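Local coordinates for protein putative Zn-dependent Alcohol Dehydrogenase (Rhodobacter sphaeroides, PDB 3IV6) that binds S-adenosylmethionine in a Rossmann-like alpha/beta fold and is probably a methyltransferase, although it carries the name of a putative zinc-dependent alcohol dehydrogenase, at residues A[42-45]-A[46-49]; A[204-207]-A[208-212]; A[217-220]-A[221-225]. All coordinates share one frame; numbering follows the deposited sequence.

Contact 1: residues A[42-45]-A[46-49]; sequences NIVP and GSTV
A type II beta turn from V44 to S47 ends the loop after helix 33-39 and delivers the chain into strand 48-52, the first strand of the Rossmann-like sheet. The turn is closed by the backbone bond from S47 N to V44 O, 3.1 Å. The serine hydroxyl adds a second grip: S47 OG donates to V44 O at 2.8 Å, and both donors arrive from the same face of the carbonyl plane. The hydroxyl meets the oxygen at a more bent C=O...OG angle, 127°, than the backbone N-H does. It can do so because OG stands beside the serine's own backbone N (chi1 -63°), on the side facing the turn.

P45 and G46 suit the two corner positions. The proline ring restricts phi to the range the first corner requires, while G46 adopts a positive phi of 102°, where a side chain would collide with the carbonyl oxygen of P45. Below the turn the contact becomes apolar. I43 CG2 reaches S47 CB at 3.7 Å and V49 CG2 at 3.9 Å, so one methyl branch bridges the two arms, and the branched side chains of I43 and V49 meet at a slant. V44 CG2 lies 3.6 Å from S47 OG, flanking the hydroxyl with carbon.

Outside the turn, R66 binds I43 O through NH1, I43 packs on F113, and the backbone of S47 bonds to S69, that of V49, within the strand, to S69 and T71.

The small serine thus combines polar and apolar roles: its buried hydroxyl finds an acceptor within the turn, while its CB joins the aliphatic side. Two donors on one carbonyl should stiffen the tight reversal just before the strand begins, well away from the bound S-adenosylmethionine.

Contact 2: residues A[204-207]-A[208-212]; sequences LLEW and YRRRG
Within helix 201-210 the backbone amides of Y208, R209 and R210 bond to the carbonyls of L204, L205 and E206 in regular i to i+4 fashion, Y208 N lying 2.7 Å from L204 O. On one side of the helix E206 is gripped by two arginines. Its CG stands anti to the backbone N (chi1 -169°), and a bend at chi2 carries the carboxylate onward, toward both of them. R210 NE donates to E206 OE2 at 2.8 Å, and OE2 accepts with its anti lone pair, the guanidinium and carboxylate planes being nearly perpendicular (88°). R209 NE approaches E206 OE1 from above the carboxylate plane, at 3.2 Å. Both pairs are salt bridges, so the single acid offsets charge three and four residues further on. The two bonds, one to each oxygen, should restrict rotation of the carboxylate, and a water adds weak bonds to E206 OE2 and R209 NH2.

Around the helix from this network, W207 receives R211 over one face. The arginine's CD lies 3.9 Å above the centroid of the five-membered ring, a CH-pi contact, and CZ is 4.3 Å from that of the six-membered ring, a cation-pi interaction. The guanidinium stands steeply to the indole, planes 77° apart, with NH1 directed at the ring. Long and flexible, arginine can lay its CD methylene on the indole and still reach E214 with NE in a salt bridge. Y208 CE2 lies 4.1 Å from W207 CE3.

Helix 11-15 packs against this part of the helix, A13 being touched by W207, R210 and R211, and W14 pairing edge-to-face with W207. L205 and Y208 instead lie on L189 of helix 187-192, while E214 ties R211 to strand 213-215.

Contact 3: residues A[217-220]-A[221-225]; sequences FDDE and DVRAL
F217 packs at the buried side of the start of helix 219-226. The ring meets D221 through its edge, with F217 CD1 3.8 Å from D221 CB. F217 CB touches V222 CG2 at 4.0 Å, and F217 CE1 comes within 4.3 Å of L225 CD2. A large aromatic suits this place because it spans one turn of the helix, and A128 of helix 125-139 lies against both F217 and L225.

The first turn is bound by half of a capping box. D218 occupies the N-cap, where its side chain makes no capping bond, but its backbone N donates to D221 OD2 at 3.1 Å. The two carboxylates lie side by side, their OD2 atoms 4.0 Å apart, and K178 forms salt bridges to both, which should offset the repulsion. Acids probably suit this end, where the positive end of the helix dipole lies.

Toward strands 237-244 and 251-258 the packing is polar. D219 is swung anti to its own N (chi1 180°), which brings OD2 to R223 NE at 3.1 Å in a salt bridge; the carboxylate and guanidinium planes are steeply inclined. D219 OD1 bonds to Y254 OH, and its bonds to R223 are weak. The loose side is that of E220, exposed, its OE2 4.3 Å from R223 CD, and of the small, exposed A224.

The three contacts follow one another along the chain and nowhere touch. Contact 1 lies where strand 48-52 enters the seven-stranded sheet, whose order, 3-2-1-4-5-7-6, matches class I methyltransferases. Contacts 2 and 3 come much later, on helices 201-210 and 219-226, linked by short strand 213-215 and preceding antiparallel strands 237-244 and 251-258. Their centres are about 25 Å apart; that of contact 1 is about 36 Å from contact 2, across the chain's centre, and 28 Å from contact 3. The side chain of W207 is about 7 Å from the bound S-adenosylmethionine, those of F217 and V49 about 11 and 13 Å, consistent with contact 2 bordering the pocket while contact 1 begins the core sheet.

Contact 1: residues A[42-45]-A[46-49]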
loop_
_atom_site.group_PDB
_atom_site.type_symbol
_atom_site.label_atom_id
_atom_site.label_comp_id
_atom_site.label_asym_id
_atom_site.label_seq_id
_atom_site.Cartn_x
_atom_site.Cartn_y
_atom_site.Cartn_z
ATOM N N ASN A 42 -6.990 15.508 -13.108
ATOM C CA ASN A 42 -7.221 15.121 -14.489
ATOM C C ASN A 42 -8.074 13.886 -14.568
ATOM O O ASN A 42 -8.241 13.337 -15.653
ATOM C CB ASN A 42 -5.918 14.845 -15.225
ATOM C CG ASN A 42 -5.034 16.052 -15.308
ATOM O OD1 ASN A 42 -5.433 17.155 -14.924
ATOM N ND2 ASN A 42 -3.809 15.855 -15.796
ATOM N N ILE A 43 -8.571 13.424 -13.417
ATOM C CA ILE A 43 -9.593 12.386 -13.395
ATOM C C ILE A 43 -10.974 13.048 -13.361
ATOM O O ILE A 43 -11.245 13.932 -12.535
ATOM C CB ILE A 43 -9.451 11.440 -12.226
ATOM C CG1 ILE A 43 -8.078 10.780 -12.246
ATOM C CG2 ILE A 43 -10.584 10.412 -12.248
ATOM C CD1 ILE A 43 -7.860 9.871 -11.073
ATOM N N VAL A 44 -11.843 12.628 -14.284
ATOM C CA VAL A 44 -13.055 13.406 -14.592
ATOM C C VAL A 44 -14.289 12.546 -14.399
ATOM O O VAL A 44 -14.167 11.337 -14.343
ATOM C CB VAL A 44 -12.999 14.027 -16.034
ATOM C CG1 VAL A 44 -11.697 14.764 -16.218
ATOM C CG2 VAL A 44 -13.116 12.956 -17.108
ATOM N N PRO A 45 -15.473 13.162 -14.267
ATOM C CA PRO A 45 -16.635 12.284 -14.038
ATOM C C PRO A 45 -16.806 11.245 -15.152
ATOM O O PRO A 45 -16.645 11.515 -16.312
ATOM C CB PRO A 45 -17.830 13.262 -13.973
ATOM C CG PRO A 45 -17.209 14.613 -13.661
ATOM C CD PRO A 45 -15.841 14.590 -14.310
ATOM N N GLY A 46 -17.084 10.011 -14.786
ATOM C CA GLY A 46 -17.233 8.993 -15.799
ATOM C C GLY A 46 -16.037 8.100 -15.929
ATOM O O GLY A 46 -16.148 7.021 -16.498
ATOM N N SER A 47 -14.902 8.550 -15.400
ATOM C CA SER A 47 -13.659 7.786 -15.460
ATOM C C SER A 47 -13.818 6.518 -14.643
ATOM O O SER A 47 -14.503 6.545 -13.614
ATOM C CB SER A 47 -12.495 8.609 -14.908
ATOM O OG SER A 47 -12.265 9.761 -15.690
ATOM N N THR A 48 -13.230 5.411 -15.109
ATOM C CA THR A 48 -13.116 4.218 -14.253
ATOM C C THR A 48 -11.822 4.185 -13.436
ATOM O O THR A 48 -10.712 4.187 -13.999
ATOM C CB THR A 48 -13.285 2.895 -15.004
ATOM O OG1 THR A 48 -12.375 2.835 -16.112
ATOM C CG2 THR A 48 -14.698 2.773 -15.488
ATOM N N VAL A 49 -11.993 4.130 -12.112
ATOM C CA VAL A 49 -10.890 4.215 -11.167
ATOM C C VAL A 49 -10.877 3.003 -10.254
ATOM O O VAL A 49 -11.886 2.667 -9.661
ATOM C CB VAL A 49 -11.028 5.478 -10.268
ATOM C CG1 VAL A 49 -9.926 5.517 -9.228
ATOM C CG2 VAL A 49 -11.092 6.750 -11.107
#

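Contact 2: residues A[204-207]-A[208-212]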
loop_
_atom_site.group_PDB
_atom_site.type_symbol
_atom_site.label_atom_id
_atom_site.label_comp_id
_atom_site.label_asym_id
_atom_site.label_seq_id
_atom_site.Cartn_x
_atom_site.Cartn_y
_atom_site.Cartn_z
ATOM N N LEU A 204 -0.883 -2.941 18.084
ATOM C CA LEU A 204 0.206 -2.632 17.172
ATOM C C LEU A 204 1.104 -3.839 16.973
ATOM O O LEU A 204 1.270 -4.329 15.838
ATOM C CB LEU A 204 0.992 -1.412 17.650
ATOM C CG LEU A 204 0.166 -0.139 17.455
ATOM C CD1 LEU A 204 0.895 1.130 17.909
ATOM C CD2 LEU A 204 -0.257 -0.045 15.982
ATOM N N LEU A 205 1.659 -4.307 18.090
ATOM C CA LEU A 205 2.556 -5.445 18.144
ATOM C C LEU A 205 2.024 -6.541 17.278
ATOM O O LEU A 205 2.751 -7.086 16.452
ATOM C CB LEU A 205 2.664 -5.968 19.569
ATOM C CG LEU A 205 3.727 -7.046 19.816
ATOM C CD1 LEU A 205 5.076 -6.382 19.807
ATOM C CD2 LEU A 205 3.509 -7.796 21.121
ATOM N N GLU A 206 0.750 -6.877 17.449
ATOM C CA GLU A 206 0.201 -8.000 16.698
ATOM C C GLU A 206 0.124 -7.708 15.202
ATOM O O GLU A 206 0.522 -8.531 14.368
ATOM C CB GLU A 206 -1.154 -8.437 17.261
ATOM C CG GLU A 206 -1.677 -9.787 16.700
ATOM C CD GLU A 206 -0.698 -10.957 16.925
ATOM O OE1 GLU A 206 0.157 -10.879 17.861
ATOM O OE2 GLU A 206 -0.790 -11.946 16.158
ATOM N N TRP A 207 -0.381 -6.521 14.867
ATOM C CA TRP A 207 -0.372 -6.006 13.503
ATOM C C TRP A 207 1.014 -6.094 12.855
ATOM O O TRP A 207 1.167 -6.544 11.724
ATOM C CB TRP A 207 -0.760 -4.564 13.607
ATOM C CG TRP A 207 -1.023 -3.868 12.344
ATOM C CD1 TRP A 207 -1.721 -4.334 11.274
ATOM C CD2 TRP A 207 -0.631 -2.543 12.031
ATOM N NE1 TRP A 207 -1.768 -3.376 10.299
ATOM C CE2 TRP A 207 -1.108 -2.262 10.746
ATOM C CE3 TRP A 207 0.089 -1.562 12.718
ATOM C CZ2 TRP A 207 -0.899 -1.038 10.129
ATOM C CZ3 TRP A 207 0.301 -0.338 12.099
ATOM C CH2 TRP A 207 -0.187 -0.092 10.819
ATOM N N TYR A 208 2.029 -5.649 13.578
ATOM C CA TYR A 208 3.387 -5.741 13.067
ATOM C C TYR A 208 3.830 -7.187 12.844
ATOM O O TYR A 208 4.405 -7.496 11.811
ATOM C CB TYR A 208 4.371 -4.978 13.974
ATOM C CG TYR A 208 4.589 -3.564 13.491
ATOM C CD1 TYR A 208 5.436 -3.303 12.413
ATOM C CD2 TYR A 208 3.906 -2.490 14.059
ATOM C CE1 TYR A 208 5.624 -2.028 11.933
ATOM C CE2 TYR A 208 4.081 -1.186 13.570
ATOM C CZ TYR A 208 4.946 -0.969 12.507
ATOM O OH TYR A 208 5.145 0.309 12.003
ATOM N N ARG A 209 3.556 -8.053 13.815
ATOM C CA ARG A 209 3.982 -9.446 13.742
ATOM C C ARG A 209 3.299 -10.171 12.587
ATOM O O ARG A 209 3.898 -11.031 11.941
ATOM C CB ARG A 209 3.690 -10.164 15.060
ATOM C CG ARG A 209 4.697 -9.876 16.161
ATOM C CD ARG A 209 4.153 -10.266 17.525
ATOM N NE ARG A 209 3.325 -11.466 17.460
ATOM C CZ ARG A 209 3.768 -12.694 17.711
ATOM N NH1 ARG A 209 5.036 -12.888 18.046
ATOM N NH2 ARG A 209 2.944 -13.729 17.628
ATOM N N ARG A 210 2.043 -9.818 12.334
ATOM C CA ARG A 210 1.265 -10.457 11.278
ATOM C C ARG A 210 1.624 -9.889 9.909
ATOM O O ARG A 210 1.231 -10.434 8.878
ATOM C CB ARG A 210 -0.233 -10.291 11.541
ATOM C CG ARG A 210 -0.699 -10.874 12.864
ATOM C CD ARG A 210 -2.214 -11.002 12.908
ATOM N NE ARG A 210 -2.667 -11.734 14.087
ATOM C CZ ARG A 210 -3.943 -11.912 14.411
ATOM N NH1 ARG A 210 -4.900 -11.408 13.644
ATOM N NH2 ARG A 210 -4.264 -12.592 15.503
ATOM N N ARG A 211 2.373 -8.791 9.907
ATOM C CA ARG A 211 2.613 -8.031 8.687
ATOM C C ARG A 211 3.738 -8.649 7.864
ATOM O O ARG A 211 3.890 -8.351 6.679
ATOM C CB ARG A 211 2.945 -6.574 9.019
ATOM C CG ARG A 211 1.856 -5.586 8.632
ATOM C CD ARG A 211 1.984 -4.291 9.417
ATOM N NE ARG A 211 3.050 -3.439 8.899
ATOM C CZ ARG A 211 3.155 -2.138 9.147
ATOM N NH1 ARG A 211 2.255 -1.532 9.910
ATOM N NH2 ARG A 211 4.160 -1.442 8.634
ATOM N N GLY A 212 4.524 -9.512 8.499
ATOM C CA GLY A 212 5.499 -10.322 7.791
ATOM C C GLY A 212 6.786 -9.570 7.516
ATOM O O GLY A 212 7.279 -8.829 8.368
HETATM O O HOH W 1 0.957 -14.831 15.694
#

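Contact 3: residues A[217-220]-A[221-225]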
loop_
_atom_site.group_PDB
_atom_site.type_symbol
_atom_site.label_atom_id
_atom_site.label_comp_id
_atom_site.label_asym_id
_atom_site.label_seq_id
_atom_site.Cartn_x
_atom_site.Cartn_y
_atom_site.Cartn_z
ATOM N N PHE A 217 12.272 1.395 0.721
ATOM C CA PHE A 217 12.678 1.862 -0.594
ATOM C C PHE A 217 13.217 3.264 -0.524
ATOM O O PHE A 217 12.736 4.081 0.249
ATOM C CB PHE A 217 11.515 1.827 -1.602
ATOM C CG PHE A 217 10.900 0.465 -1.797
ATOM C CD1 PHE A 217 11.326 -0.364 -2.828
ATOM C CD2 PHE A 217 9.860 0.031 -0.975
ATOM C CE1 PHE A 217 10.735 -1.648 -3.032
ATOM C CE2 PHE A 217 9.269 -1.214 -1.162
ATOM C CZ PHE A 217 9.716 -2.073 -2.192
ATOM N N ASP A 218 14.235 3.505 -1.339
ATOM C CA ASP A 218 14.708 4.840 -1.693
ATOM C C ASP A 218 14.163 5.078 -3.083
ATOM O O ASP A 218 13.695 4.147 -3.731
ATOM C CB ASP A 218 16.243 4.897 -1.781
ATOM C CG ASP A 218 16.932 4.871 -0.418
ATOM O OD1 ASP A 218 16.308 5.247 0.611
ATOM O OD2 ASP A 218 18.126 4.481 -0.396
ATOM N N ASP A 219 14.242 6.319 -3.542
ATOM C CA ASP A 219 13.845 6.654 -4.887
ATOM C C ASP A 219 14.507 5.738 -5.908
ATOM O O ASP A 219 13.844 5.231 -6.797
ATOM C CB ASP A 219 14.167 8.116 -5.181
ATOM C CG ASP A 219 13.772 8.530 -6.597
ATOM O OD1 ASP A 219 12.564 8.438 -6.961
ATOM O OD2 ASP A 219 14.694 8.945 -7.347
ATOM N N GLU A 220 15.800 5.492 -5.780
ATOM C CA GLU A 220 16.458 4.552 -6.694
ATOM C C GLU A 220 15.870 3.160 -6.610
ATOM O O GLU A 220 15.910 2.398 -7.581
ATOM C CB GLU A 220 17.980 4.492 -6.483
ATOM C CG GLU A 220 18.780 5.683 -7.103
ATOM C CD GLU A 220 18.556 5.885 -8.636
ATOM O OE1 GLU A 220 18.799 4.931 -9.414
ATOM O OE2 GLU A 220 18.158 7.001 -9.062
ATOM N N ASP A 221 15.308 2.823 -5.459
ATOM C CA ASP A 221 14.770 1.476 -5.286
ATOM C C ASP A 221 13.429 1.310 -6.025
ATOM O O ASP A 221 13.130 0.244 -6.605
ATOM C CB ASP A 221 14.701 1.089 -3.790
ATOM C CG ASP A 221 16.102 0.902 -3.145
ATOM O OD1 ASP A 221 17.018 0.405 -3.831
ATOM O OD2 ASP A 221 16.289 1.245 -1.949
ATOM N N VAL A 222 12.638 2.381 -6.044
ATOM C CA VAL A 222 11.358 2.355 -6.738
ATOM C C VAL A 222 11.600 2.351 -8.243
ATOM O O VAL A 222 10.927 1.674 -8.995
ATOM C CB VAL A 222 10.526 3.550 -6.394
ATOM C CG1 VAL A 222 9.271 3.522 -7.211
ATOM C CG2 VAL A 222 10.194 3.565 -4.910
ATOM N N ARG A 223 12.602 3.087 -8.682
ATOM C CA ARG A 223 12.927 3.091 -10.086
ATOM C C ARG A 223 13.425 1.733 -10.552
ATOM O O ARG A 223 13.066 1.270 -11.647
ATOM C CB ARG A 223 13.915 4.220 -10.398
ATOM C CG ARG A 223 13.237 5.572 -10.461
ATOM C CD ARG A 223 14.173 6.749 -10.656
ATOM N NE ARG A 223 13.542 7.933 -10.060
ATOM C CZ ARG A 223 12.866 8.862 -10.740
ATOM N NH1 ARG A 223 12.760 8.769 -12.057
ATOM N NH2 ARG A 223 12.311 9.891 -10.107
ATOM N N ALA A 224 14.239 1.089 -9.717
ATOM C CA ALA A 224 14.769 -0.252 -10.024
ATOM C C ALA A 224 13.660 -1.300 -10.107
ATOM O O ALA A 224 13.715 -2.232 -10.900
ATOM C CB ALA A 224 15.749 -0.655 -8.989
ATOM N N LEU A 225 12.670 -1.141 -9.250
ATOM C CA LEU A 225 11.517 -2.022 -9.227
ATOM C C LEU A 225 10.681 -1.940 -10.504
ATOM O O LEU A 225 10.319 -2.964 -11.083
ATOM C CB LEU A 225 10.657 -1.648 -8.023
ATOM C CG LEU A 225 9.267 -2.214 -7.874
ATOM C CD1 LEU A 225 9.428 -3.613 -7.454
ATOM C CD2 LEU A 225 8.643 -1.430 -6.790
#